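Local coordinates for periplasmic binding protein (Xylanimonas cellulosilytica, PDB 4MX8) that probably captures a solute such as an iron-siderophore complex outside the cell membrane and hands it to an ABC importer, as solute-binding proteins of its family do, at residues A17-D22 with E142-F147; D53-D58 with Y293-G298; L193-P198 with E223-A228; H283-N288 with L310-R315. All blocks are in the same frame, centred on the assembly; numbering follows the deposited sequence. Where two conformers were deposited one is given.

Contact 1: A17-D22 with E142-F147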
loop_
_atom_site.group_PDB
_atom_site.type_symbol
_atom_site.label_atom_id
_atom_site.label_comp_id
_atom_site.label_asym_id
_atom_site.label_seq_id
_atom_site.Cartn_x
_atom_site.Cartn_y
_atom_site.Cartn_z
ATOM N N ALA A 17 1.044 -17.905 -18.781
ATOM C CA ALA A 17 0.262 -16.693 -18.949
ATOM C C ALA A 17 1.245 -15.568 -19.218
ATOM O O ALA A 17 2.257 -15.441 -18.523
ATOM C CB ALA A 17 -0.533 -16.398 -17.697
ATOM N N SER A 18 0.954 -14.758 -20.230
ATOM C CA SER A 18 1.855 -13.697 -20.644
ATOM C C SER A 18 1.576 -12.426 -19.859
ATOM O O SER A 18 0.432 -11.971 -19.792
ATOM C CB SER A 18 1.653 -13.427 -22.118
ATOM O OG SER A 18 2.901 -13.289 -22.750
ATOM N N TYR A 19 2.611 -11.859 -19.245
ATOM C CA TYR A 19 2.440 -10.612 -18.487
ATOM C C TYR A 19 3.310 -9.490 -19.058
ATOM O O TYR A 19 4.547 -9.609 -19.104
ATOM C CB TYR A 19 2.732 -10.797 -16.997
ATOM C CG TYR A 19 2.345 -9.573 -16.193
ATOM C CD1 TYR A 19 1.007 -9.260 -15.974
ATOM C CD2 TYR A 19 3.300 -8.731 -15.659
ATOM C CE1 TYR A 19 0.637 -8.141 -15.250
ATOM C CE2 TYR A 19 2.938 -7.609 -14.930
ATOM C CZ TYR A 19 1.602 -7.314 -14.728
ATOM O OH TYR A 19 1.217 -6.199 -14.001
ATOM N N THR A 20 2.652 -8.416 -19.508
ATOM C CA THR A 20 3.344 -7.310 -20.158
ATOM C C THR A 20 3.006 -5.992 -19.498
ATOM O O THR A 20 1.838 -5.629 -19.369
ATOM C CB THR A 20 3.016 -7.214 -21.639
ATOM O OG1 THR A 20 3.501 -8.387 -22.305
ATOM C CG2 THR A 20 3.694 -6.003 -22.241
ATOM N N TRP A 21 4.043 -5.272 -19.085
ATOM C CA TRP A 21 3.850 -4.020 -18.376
ATOM C C TRP A 21 4.945 -3.011 -18.712
ATOM O O TRP A 21 5.982 -3.372 -19.286
ATOM C CB TRP A 21 3.766 -4.284 -16.871
ATOM C CG TRP A 21 5.073 -4.498 -16.165
ATOM C CD1 TRP A 21 5.704 -3.613 -15.332
ATOM C CD2 TRP A 21 5.897 -5.673 -16.194
ATOM N NE1 TRP A 21 6.864 -4.167 -14.841
ATOM C CE2 TRP A 21 7.006 -5.428 -15.359
ATOM C CE3 TRP A 21 5.810 -6.903 -16.852
ATOM C CZ2 TRP A 21 8.018 -6.365 -15.170
ATOM C CZ3 TRP A 21 6.812 -7.837 -16.661
ATOM C CH2 TRP A 21 7.903 -7.564 -15.823
ATOM N N ASP A 22 4.699 -1.745 -18.380
ATOM C CA ASP A 22 5.716 -0.722 -18.574
ATOM C C ASP A 22 6.604 -0.630 -17.328
ATOM O O ASP A 22 6.262 0.016 -16.337
ATOM C CB ASP A 22 5.083 0.618 -18.938
ATOM C CG ASP A 22 4.450 0.609 -20.326
ATOM O OD1 ASP A 22 5.170 0.391 -21.325
ATOM O OD2 ASP A 22 3.228 0.826 -20.420
ATOM N N GLU A 142 -7.543 -3.864 -9.306
ATOM C CA GLU A 142 -8.313 -4.665 -10.253
ATOM C C GLU A 142 -7.414 -5.504 -11.160
ATOM O O GLU A 142 -7.616 -6.710 -11.312
ATOM C CB GLU A 142 -9.223 -3.770 -11.076
ATOM C CG GLU A 142 -9.967 -4.454 -12.197
ATOM C CD GLU A 142 -10.999 -3.515 -12.802
ATOM O OE1 GLU A 142 -10.776 -2.280 -12.729
ATOM O OE2 GLU A 142 -12.033 -3.996 -13.328
ATOM N N GLN A 143 -6.405 -4.876 -11.748
ATOM C CA GLN A 143 -5.526 -5.604 -12.651
ATOM C C GLN A 143 -4.723 -6.684 -11.950
ATOM O O GLN A 143 -4.775 -7.841 -12.353
ATOM C CB GLN A 143 -4.647 -4.650 -13.449
ATOM C CG GLN A 143 -5.493 -3.640 -14.229
ATOM C CD GLN A 143 -4.664 -2.735 -15.111
ATOM O OE1 GLN A 143 -3.605 -3.136 -15.613
ATOM N NE2 GLN A 143 -5.141 -1.500 -15.312
ATOM N N ASN A 144 -3.997 -6.327 -10.901
ATOM C CA ASN A 144 -3.237 -7.332 -10.170
ATOM C C ASN A 144 -4.069 -8.518 -9.646
ATOM O O ASN A 144 -3.632 -9.680 -9.701
ATOM C CB ASN A 144 -2.434 -6.687 -9.051
ATOM C CG ASN A 144 -1.321 -5.825 -9.575
ATOM O OD1 ASN A 144 -0.972 -5.891 -10.754
ATOM N ND2 ASN A 144 -0.747 -5.012 -8.703
ATOM N N THR A 145 -5.272 -8.235 -9.161
ATOM C CA THR A 145 -6.086 -9.299 -8.607
ATOM C C THR A 145 -6.614 -10.218 -9.704
ATOM O O THR A 145 -6.637 -11.440 -9.556
ATOM C CB THR A 145 -7.223 -8.748 -7.776
ATOM O OG1 THR A 145 -6.666 -7.913 -6.764
ATOM C CG2 THR A 145 -8.006 -9.868 -7.127
ATOM N N THR A 146 -7.032 -9.635 -10.814
ATOM C CA THR A 146 -7.451 -10.450 -11.937
ATOM C C THR A 146 -6.293 -11.290 -12.460
ATOM O O THR A 146 -6.445 -12.490 -12.671
ATOM C CB THR A 146 -7.988 -9.605 -13.068
ATOM O OG1 THR A 146 -9.106 -8.845 -12.598
ATOM C CG2 THR A 146 -8.426 -10.481 -14.169
ATOM N N PHE A 147 -5.135 -10.664 -12.658
ATOM C CA PHE A 147 -4.002 -11.396 -13.194
ATOM C C PHE A 147 -3.590 -12.554 -12.317
ATOM O O PHE A 147 -3.469 -13.689 -12.794
ATOM C CB PHE A 147 -2.769 -10.534 -13.430
ATOM C CG PHE A 147 -1.667 -11.305 -14.091
ATOM C CD1 PHE A 147 -1.868 -11.873 -15.346
ATOM C CD2 PHE A 147 -0.476 -11.543 -13.441
ATOM C CE1 PHE A 147 -0.878 -12.621 -15.955
ATOM C CE2 PHE A 147 0.527 -12.298 -14.049
ATOM C CZ PHE A 147 0.322 -12.835 -15.307
#
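One face of the Phe147 ring is taken by Tyr19, whose CD1 stands 3.5 Å above the plane of the Phe147 ring and over its centre, while Ala17 CB and Ser18 O come to the phenylalanine obliquely, from the two residues before Tyr19. The contact lays an antiparallel two-stranded sheet, 16-24 with 35-43, against helix 137-152 of a TroA-like binding-protein fold; 17-22 and 142-147 run nearly antiparallel, their N-to-C directions 162° apart and their axes 11.7 Å apart at closest approach. The aromatic planes meet obliquely, at 37°, with the ring centroids of Tyr19 and Phe147 4.6 Å apart. With CG anti to the backbone N (chi1 -175°), Phe147 swings its ring off the helix to the strand, where its CZ lies 3.6 Å from Tyr19 CB. Its CE1 reaches Ala17 CB at 4.2 Å, which brings two strand residues two apart in sequence, Ala17 and Tyr19, onto a single ring. Ile129 of strand 128-130 touches both Tyr19 and Phe147, and extends the apolar patch. On the other side of the strand Ser18 OG is hydrogen-bonded to Glu41 of strand 35-43. With an alanine in place of Phe147, Tyr19 and Ala17 would probably lose their common apolar partner and a gap would open between sheet and helix. One turn back along the helix, Asn144 spends its ND2 on a weak hydrogen bond to Leu131 O, and its OD1 lies 3.9 Å from Tyr19 OH.

Contact 2: D53-D58 with Y293-G298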
loop_
_atom_site.group_PDB
_atom_site.type_symbol
_atom_site.label_atom_id
_atom_site.label_comp_id
_atom_site.label_asym_id
_atom_site.label_seq_id
_atom_site.Cartn_x
_atom_site.Cartn_y
_atom_site.Cartn_z
ATOM N N ASP A 53 6.807 -8.316 -2.511
ATOM C CA ASP A 53 5.844 -7.210 -2.368
ATOM C C ASP A 53 4.652 -7.691 -1.531
ATOM O O ASP A 53 3.889 -8.562 -1.964
ATOM C CB ASP A 53 5.395 -6.724 -3.760
ATOM C CG ASP A 53 4.285 -5.664 -3.705
ATOM O OD1 ASP A 53 4.424 -4.673 -2.948
ATOM O OD2 ASP A 53 3.274 -5.815 -4.447
HETATM N N MSE A 54 4.508 -7.143 -0.326
HETATM C CA MSE A 54 3.485 -7.621 0.610
HETATM C C MSE A 54 2.068 -7.564 0.028
HETATM O O MSE A 54 1.190 -8.336 0.418
HETATM C CB MSE A 54 3.567 -6.872 1.951
HETATM C CG MSE A 54 4.874 -7.062 2.741
HETATM SE SE MSE A 54 5.405 -8.918 3.001
HETATM C CE MSE A 54 6.347 -9.276 1.351
ATOM N N ALA A 55 1.849 -6.662 -0.921
ATOM C CA ALA A 55 0.519 -6.538 -1.467
ATOM C C ALA A 55 0.239 -7.705 -2.402
ATOM O O ALA A 55 -0.886 -8.210 -2.457
ATOM C CB ALA A 55 0.360 -5.234 -2.161
ATOM N N ALA A 56 1.256 -8.148 -3.134
ATOM C CA ALA A 56 1.092 -9.375 -3.918
ATOM C C ALA A 56 0.966 -10.584 -3.010
ATOM O O ALA A 56 0.209 -11.498 -3.315
ATOM C CB ALA A 56 2.225 -9.567 -4.869
ATOM N N LEU A 57 1.715 -10.594 -1.905
ATOM C CA LEU A 57 1.608 -11.690 -0.941
ATOM C C LEU A 57 0.170 -11.754 -0.447
ATOM O O LEU A 57 -0.438 -12.817 -0.444
ATOM C CB LEU A 57 2.585 -11.529 0.232
ATOM C CG LEU A 57 2.723 -12.733 1.183
ATOM C CD1 LEU A 57 4.092 -12.742 1.803
ATOM C CD2 LEU A 57 1.679 -12.757 2.293
ATOM N N ASP A 58 -0.352 -10.599 -0.043
ATOM C CA ASP A 58 -1.730 -10.449 0.398
ATOM C C ASP A 58 -2.705 -11.105 -0.585
ATOM O O ASP A 58 -3.425 -12.042 -0.232
ATOM C CB ASP A 58 -2.043 -8.958 0.533
ATOM C CG ASP A 58 -3.416 -8.682 1.138
ATOM O OD1 ASP A 58 -4.291 -9.585 1.148
ATOM O OD2 ASP A 58 -3.625 -7.531 1.592
ATOM N N TYR A 293 0.841 2.193 4.919
ATOM C CA TYR A 293 2.162 2.654 4.517
ATOM C C TYR A 293 3.116 1.566 4.018
ATOM O O TYR A 293 3.870 1.791 3.077
ATOM C CB TYR A 293 2.806 3.452 5.636
ATOM C CG TYR A 293 4.210 3.915 5.323
ATOM C CD1 TYR A 293 4.429 5.093 4.660
ATOM C CD2 TYR A 293 5.314 3.166 5.691
ATOM C CE1 TYR A 293 5.692 5.514 4.375
ATOM C CE2 TYR A 293 6.582 3.580 5.396
ATOM C CZ TYR A 293 6.767 4.763 4.747
ATOM O OH TYR A 293 8.035 5.205 4.459
ATOM N N ILE A 294 3.112 0.393 4.641
ATOM C CA ILE A 294 4.052 -0.667 4.227
ATOM C C ILE A 294 3.519 -1.499 3.066
ATOM O O ILE A 294 4.157 -1.607 2.031
ATOM C CB ILE A 294 4.433 -1.611 5.390
ATOM C CG1 ILE A 294 5.246 -0.852 6.433
ATOM C CG2 ILE A 294 5.190 -2.806 4.869
ATOM C CD1 ILE A 294 6.581 -0.408 5.935
ATOM N N VAL A 295 2.337 -2.070 3.253
ATOM C CA VAL A 295 1.719 -2.930 2.253
ATOM C C VAL A 295 1.100 -2.152 1.093
ATOM O O VAL A 295 1.500 -2.331 -0.073
ATOM C CB VAL A 295 0.629 -3.796 2.886
ATOM C CG1 VAL A 295 0.052 -4.716 1.854
ATOM C CG2 VAL A 295 1.204 -4.576 4.056
ATOM N N PHE A 296 0.176 -1.252 1.434
ATOM C CA PHE A 296 -0.574 -0.395 0.495
ATOM C C PHE A 296 -1.038 -1.055 -0.818
ATOM O O PHE A 296 -0.613 -0.699 -1.910
ATOM C CB PHE A 296 0.097 0.988 0.292
ATOM C CG PHE A 296 1.335 0.970 -0.583
ATOM C CD1 PHE A 296 2.550 0.488 -0.109
ATOM C CD2 PHE A 296 1.292 1.487 -1.867
ATOM C CE1 PHE A 296 3.683 0.486 -0.916
ATOM C CE2 PHE A 296 2.419 1.484 -2.674
ATOM C CZ PHE A 296 3.614 0.990 -2.195
ATOM N N GLY A 297 -1.946 -2.012 -0.691
ATOM C CA GLY A 297 -2.432 -2.759 -1.834
ATOM C C GLY A 297 -2.723 -4.165 -1.359
ATOM O O GLY A 297 -2.271 -4.555 -0.293
ATOM N N GLY A 298 -3.485 -4.929 -2.127
ATOM C CA GLY A 298 -3.820 -6.269 -1.702
ATOM C C GLY A 298 -5.236 -6.363 -1.164
ATOM O O GLY A 298 -5.798 -5.375 -0.686
#
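Val295 sets CG1 anti to its backbone N (chi1 -177°), which puts CG2 beside that nitrogen and turns both methyls to the start of helix 54-62: CG2 lies 3.9 Å from Met54 CB, and CG1 lies 4.1 Å from Ala55 CB. Met54, a selenomethionine, then bends at chi2 and chi3 and carries its selenium away from Val295, so the touching is done by its root. Asp58 places CG opposite its own N (chi1 -174°) and so lays the carboxylate over the backbone of Gly298, OD2 standing 3.4 Å from Gly298 C. Between these two points Ala55 CB packs on the carbonyl of Gly297, and Ala55 O approaches Gly298 CA at 3.6 Å. Both glycines have positive phi, and a beta carbon on Gly298 would point toward the helix and probably crowd Asp58. Gly298 is the N-cap of helix 299-309, whose first turn Asp58 also holds: OD1 accepts from Glu300 N, and OD2 bonds Thr301 OG1. The contact thus joins the starts of two helices, from early and late in the sequence, near the centre of the chain. The start of helix 299-309 would tend to favour the negative carboxylate. An alanine at Asp58 would probably leave Glu300 N and Thr301 OG1 without this partner and the helix start less firmly tied to helix 54-62. Around this buried junction, Leu79 of helix 77-80 touches Asp58 and Tyr78 touches Val295, Leu57 leans on strand 67-70, and helix 289-295 ends just before the glycines while helix 299-309 starts just after them.

Contact 3: L193-P198 with E223-A228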
loop_
_atom_site.group_PDB
_atom_site.type_symbol
_atom_site.label_atom_id
_atom_site.label_comp_id
_atom_site.label_asym_id
_atom_site.label_seq_id
_atom_site.Cartn_x
_atom_site.Cartn_y
_atom_site.Cartn_z
ATOM N N LEU A 193 5.311 16.470 11.094
ATOM C CA LEU A 193 4.056 16.254 10.366
ATOM C C LEU A 193 4.242 16.475 8.854
ATOM O O LEU A 193 4.853 17.447 8.436
ATOM C CB LEU A 193 2.946 17.162 10.928
ATOM C CG LEU A 193 2.029 16.592 12.018
ATOM C CD1 LEU A 193 2.788 16.057 13.177
ATOM C CD2 LEU A 193 1.043 17.618 12.513
ATOM N N SER A 194 3.740 15.563 8.034
ATOM C CA SER A 194 3.750 15.770 6.580
ATOM C C SER A 194 2.316 15.745 6.069
ATOM O O SER A 194 1.551 14.844 6.407
ATOM C CB SER A 194 4.569 14.688 5.862
ATOM O OG SER A 194 5.750 14.360 6.581
ATOM N N ALA A 195 1.941 16.738 5.271
ATOM C CA ALA A 195 0.590 16.778 4.721
ATOM C C ALA A 195 0.451 15.818 3.545
ATOM O O ALA A 195 1.255 15.854 2.604
ATOM C CB ALA A 195 0.221 18.190 4.300
ATOM N N LEU A 196 -0.565 14.958 3.601
ATOM C CA LEU A 196 -0.917 14.135 2.444
ATOM C C LEU A 196 -1.785 14.908 1.451
ATOM O O LEU A 196 -2.588 15.744 1.823
ATOM C CB LEU A 196 -1.645 12.878 2.871
ATOM C CG LEU A 196 -0.819 12.004 3.781
ATOM C CD1 LEU A 196 -1.601 10.746 4.093
ATOM C CD2 LEU A 196 0.466 11.705 3.097
ATOM N N SER A 197 -1.628 14.606 0.178
ATOM C CA SER A 197 -2.201 15.445 -0.853
ATOM C C SER A 197 -2.872 14.551 -1.885
ATOM O O SER A 197 -2.349 13.478 -2.202
ATOM C CB SER A 197 -1.067 16.259 -1.491
ATOM O OG SER A 197 -1.441 16.767 -2.757
ATOM N N PRO A 198 -4.034 14.969 -2.409
ATOM C CA PRO A 198 -4.618 14.222 -3.528
ATOM C C PRO A 198 -3.581 14.059 -4.632
ATOM O O PRO A 198 -2.795 14.975 -4.909
ATOM C CB PRO A 198 -5.741 15.138 -4.020
ATOM C CG PRO A 198 -6.097 15.943 -2.885
ATOM C CD PRO A 198 -4.842 16.145 -2.062
ATOM N N GLU A 223 -7.806 23.288 -1.685
ATOM C CA GLU A 223 -7.984 22.811 -3.061
ATOM C C GLU A 223 -6.642 22.455 -3.690
ATOM O O GLU A 223 -6.593 21.660 -4.635
ATOM C CB GLU A 223 -8.744 23.824 -3.922
ATOM C CG GLU A 223 -8.125 25.213 -3.921
ATOM C CD GLU A 223 -8.907 26.215 -4.760
ATOM O OE1 GLU A 223 -8.567 27.425 -4.720
ATOM O OE2 GLU A 223 -9.856 25.789 -5.459
ATOM N N ASP A 224 -5.565 23.037 -3.154
ATOM C CA ASP A 224 -4.203 22.656 -3.538
ATOM C C ASP A 224 -3.267 22.559 -2.319
ATOM O O ASP A 224 -2.537 23.508 -2.004
ATOM C CB ASP A 224 -3.646 23.642 -4.568
ATOM C CG ASP A 224 -2.558 23.033 -5.439
ATOM O OD1 ASP A 224 -2.578 23.295 -6.664
ATOM O OD2 ASP A 224 -1.690 22.299 -4.904
ATOM N N ILE A 225 -3.290 21.411 -1.642
ATOM C CA ILE A 225 -2.483 21.217 -0.439
ATOM C C ILE A 225 -0.999 21.239 -0.753
ATOM O O ILE A 225 -0.228 21.912 -0.076
ATOM C CB ILE A 225 -2.824 19.901 0.279
ATOM C CG1 ILE A 225 -4.269 19.941 0.780
ATOM C CG2 ILE A 225 -1.865 19.648 1.435
ATOM C CD1 ILE A 225 -4.774 18.609 1.287
ATOM N N LYS A 226 -0.614 20.505 -1.792
ATOM C CA LYS A 226 0.789 20.383 -2.189
ATOM C C LYS A 226 1.434 21.755 -2.300
ATOM O O LYS A 226 2.547 21.978 -1.812
ATOM C CB LYS A 226 0.894 19.635 -3.522
ATOM C CG LYS A 226 2.121 18.748 -3.639
ATOM C CD LYS A 226 1.900 17.698 -4.708
ATOM C CE LYS A 226 2.986 16.635 -4.665
ATOM N NZ LYS A 226 2.684 15.494 -5.586
ATOM N N ALA A 227 0.700 22.671 -2.924
ATOM C CA ALA A 227 1.132 24.045 -3.104
ATOM C C ALA A 227 1.458 24.734 -1.776
ATOM O O ALA A 227 2.573 25.226 -1.571
ATOM C CB ALA A 227 0.052 24.813 -3.837
ATOM N N ALA A 228 0.474 24.759 -0.879
ATOM C CA ALA A 228 0.590 25.451 0.406
ATOM C C ALA A 228 1.666 24.835 1.292
ATOM O O ALA A 228 2.186 25.471 2.206
ATOM C CB ALA A 228 -0.748 25.427 1.120
#
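Ile225 has the largest buried surface of the contact, directing both its branches at the end of an edge strand and the chain that follows it. With CG1 opposite the carbonyl carbon (chi1 -64°) and CG2 opposite the backbone N, the methyl CG2 meets Ala195 CB at 3.8 Å, while CD1 goes on to Leu196 O at 3.6 Å. The same CD1 lies 4.2 Å from Pro198 CD, the proline ring and the isoleucine chain crossing at about a right angle. Strand 192-195 is an outermost strand of the mixed four-stranded sheet, paired antiparallel with 183-189, and the contact therefore packs the first turn of the short helix 225-229 on the end of an edge strand and the chain leaving it. Leu184 and Tyr213 also touch Ile225, and Tyr213 OH is hydrogen-bonded to the carbonyl of Leu196, the one approached by CD1. Ser197, nearest to Ile225 in backbone register, turns its hydroxyl back to its own chain, OG donating to Pro198 O at 3.1 Å from a position tilted 33° out of the carbonyl plane. On its other side OG rests against the root of Lys226, 3.8 Å from CB, and the extended aliphatic chain of the lysine runs on past it. Asp224 starts the helix as N-cap: its OD2 accepts from Ala227 N at 3.1 Å, the amide coming from above the carboxylate plane.

Contact 4: H283-N288 with L310-R315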
loop_
_atom_site.group_PDB
_atom_site.type_symbol
_atom_site.label_atom_id
_atom_site.label_comp_id
_atom_site.label_asym_id
_atom_site.label_seq_id
_atom_site.Cartn_x
_atom_site.Cartn_y
_atom_site.Cartn_z
ATOM N N HIS A 283 -12.612 13.948 16.117
ATOM C CA HIS A 283 -12.651 13.709 14.690
ATOM C C HIS A 283 -11.244 13.403 14.198
ATOM O O HIS A 283 -10.934 13.622 13.026
ATOM C CB HIS A 283 -13.179 14.954 13.982
ATOM C CG HIS A 283 -14.666 15.138 14.089
ATOM N ND1 HIS A 283 -15.333 16.164 13.450
ATOM C CD2 HIS A 283 -15.615 14.422 14.744
ATOM C CE1 HIS A 283 -16.627 16.077 13.712
ATOM N NE2 HIS A 283 -16.824 15.028 14.494
ATOM N N VAL A 284 -10.384 12.923 15.096
ATOM C CA VAL A 284 -9.062 12.422 14.702
ATOM C C VAL A 284 -9.118 10.909 14.538
ATOM O O VAL A 284 -9.366 10.185 15.495
ATOM C CB VAL A 284 -7.956 12.816 15.722
ATOM C CG1 VAL A 284 -6.631 12.194 15.359
ATOM C CG2 VAL A 284 -7.805 14.320 15.781
ATOM N N LEU A 285 -8.898 10.435 13.320
ATOM C CA LEU A 285 -8.965 9.004 13.042
ATOM C C LEU A 285 -7.589 8.473 12.702
ATOM O O LEU A 285 -6.898 9.045 11.851
ATOM C CB LEU A 285 -9.898 8.742 11.861
ATOM C CG LEU A 285 -11.246 9.431 12.017
ATOM C CD1 LEU A 285 -11.632 9.961 10.686
ATOM C CD2 LEU A 285 -12.284 8.483 12.540
ATOM N N TYR A 286 -7.188 7.383 13.354
ATOM C CA TYR A 286 -5.881 6.787 13.068
ATOM C C TYR A 286 -5.969 5.606 12.095
ATOM O O TYR A 286 -6.772 4.684 12.270
ATOM C CB TYR A 286 -5.186 6.394 14.366
ATOM C CG TYR A 286 -4.814 7.591 15.197
ATOM C CD1 TYR A 286 -3.561 8.176 15.079
ATOM C CD2 TYR A 286 -5.721 8.160 16.080
ATOM C CE1 TYR A 286 -3.213 9.282 15.825
ATOM C CE2 TYR A 286 -5.381 9.264 16.833
ATOM C CZ TYR A 286 -4.127 9.818 16.698
ATOM O OH TYR A 286 -3.784 10.926 17.425
ATOM N N LEU A 287 -5.152 5.650 11.056
ATOM C CA LEU A 287 -5.184 4.603 10.042
ATOM C C LEU A 287 -4.104 3.557 10.346
ATOM O O LEU A 287 -3.121 3.870 11.003
ATOM C CB LEU A 287 -4.988 5.207 8.650
ATOM C CG LEU A 287 -5.951 6.306 8.210
ATOM C CD1 LEU A 287 -5.519 6.793 6.864
ATOM C CD2 LEU A 287 -7.361 5.786 8.133
ATOM N N ASN A 288 -4.293 2.323 9.880
ATOM C CA ASN A 288 -3.367 1.226 10.175
ATOM C C ASN A 288 -2.063 1.424 9.401
ATOM O O ASN A 288 -2.030 1.229 8.171
ATOM C CB ASN A 288 -4.015 -0.109 9.790
ATOM C CG ASN A 288 -3.157 -1.319 10.139
ATOM O OD1 ASN A 288 -1.929 -1.282 10.086
ATOM N ND2 ASN A 288 -3.817 -2.415 10.485
ATOM N N LEU A 310 -14.253 3.551 7.626
ATOM C CA LEU A 310 -15.603 3.451 8.207
ATOM C C LEU A 310 -15.724 3.938 9.652
ATOM O O LEU A 310 -16.828 4.080 10.162
ATOM C CB LEU A 310 -16.175 2.036 8.062
ATOM C CG LEU A 310 -16.797 1.660 6.709
ATOM C CD1 LEU A 310 -16.974 0.164 6.555
ATOM C CD2 LEU A 310 -18.108 2.362 6.505
ATOM N N GLN A 311 -14.597 4.202 10.304
ATOM C CA GLN A 311 -14.610 4.794 11.638
ATOM C C GLN A 311 -15.327 6.139 11.688
ATOM O O GLN A 311 -15.869 6.470 12.734
ATOM C CB GLN A 311 -13.197 5.007 12.171
ATOM C CG GLN A 311 -12.346 3.765 12.351
ATOM C CD GLN A 311 -10.903 4.101 12.759
ATOM O OE1 GLN A 311 -10.594 4.247 13.955
ATOM N NE2 GLN A 311 -10.020 4.232 11.764
ATOM N N VAL A 312 -15.319 6.930 10.601
ATOM C CA VAL A 312 -16.012 8.237 10.657
ATOM C C VAL A 312 -17.466 8.093 11.022
ATOM O O VAL A 312 -18.042 8.983 11.646
ATOM C CB VAL A 312 -16.011 9.051 9.354
ATOM C CG1 VAL A 312 -14.820 9.942 9.288
ATOM C CG2 VAL A 312 -16.136 8.156 8.135
ATOM N N ALA A 313 -18.058 6.976 10.617
ATOM C CA ALA A 313 -19.461 6.722 10.889
ATOM C C ALA A 313 -19.737 6.775 12.381
ATOM O O ALA A 313 -20.827 7.161 12.807
ATOM C CB ALA A 313 -19.870 5.387 10.330
ATOM N N ALA A 314 -18.735 6.413 13.174
ATOM C CA ALA A 314 -18.937 6.261 14.610
ATOM C C ALA A 314 -18.706 7.530 15.442
ATOM O O ALA A 314 -19.075 7.565 16.615
ATOM C CB ALA A 314 -18.089 5.138 15.129
ATOM N N ARG A 315 -18.115 8.563 14.846
ATOM C CA ARG A 315 -17.727 9.763 15.598
ATOM C C ARG A 315 -18.809 10.845 15.677
ATOM O O ARG A 315 -19.763 10.837 14.903
ATOM C CB ARG A 315 -16.448 10.363 15.012
ATOM C CG ARG A 315 -15.320 9.387 14.912
ATOM C CD ARG A 315 -14.889 8.907 16.279
ATOM N NE ARG A 315 -13.676 8.109 16.159
ATOM C CZ ARG A 315 -12.449 8.623 16.122
ATOM N NH1 ARG A 315 -12.276 9.932 16.214
ATOM N NH2 ARG A 315 -11.397 7.831 15.991
#
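Arg315, the last residue of the chain, grips Val284 O end-on with two nitrogens, NH1 at 3.0 Å and NH2 at 3.1 Å from that oxygen. The carbonyl oxygen lies at the guanidinium edge, in its plane, but both nitrogens come to it from one face of the carbonyl plane, NH1 from well above, 63° out of it. A bend at chi2 (-64°) brings the Arg315 guanidinium back over Leu285 to the strand, with Leu285 CD2 3.5 Å above the guanidinium plane at its centre. That leucine spreads its two methyls: CD2 also touches Gln311 CB, and CD1 meets Val312 CG1 at 3.5 Å. Two residues farther along the strand, Tyr286 O takes a weak but nearly straight hydrogen bond, 3.3 Å long, from Gln311 NE2. The His283 ring flanks the root of the arginine, CD2 standing 4.2 Å from Arg315 CB. In the second shell Arg315 NH1 also bonds Asp282 O and Gln311 NE2 bonds Asp308 O, while His283 is held by Gln245 O through ND1 and by stacking on Trp246. Strand 284-287 is an outermost strand of the mixed sheet, its backbone paired with strand 246-251 through Leu285 and Leu287. Side-chain donors thus probably satisfy, with poorer geometry, edge carbonyls that a further strand could otherwise have paired with.

How the contacts relate
Contact 2 lies nearest the middle of the chain, about 5 Å from its centre; the centres of the others lie about 17 to 19 Å out. Contact 1 joins the N-terminal hairpin to helix 137-152, probably within the N-terminal lobe, its centre about 16 Å from that of contact 2. Contacts 3 and 4 reach the same mixed sheet at its two outermost strands, 192-195 and 284-287, their centres about 20 Å apart. Strand 284-287 of contact 4 runs directly into helix 289-295 of contact 2, so the two share a continuous piece of chain. Members of this family generally bind their solute in a cleft between two lobes; contact 2, central and joining early to late sequence, is probably closest to that boundary.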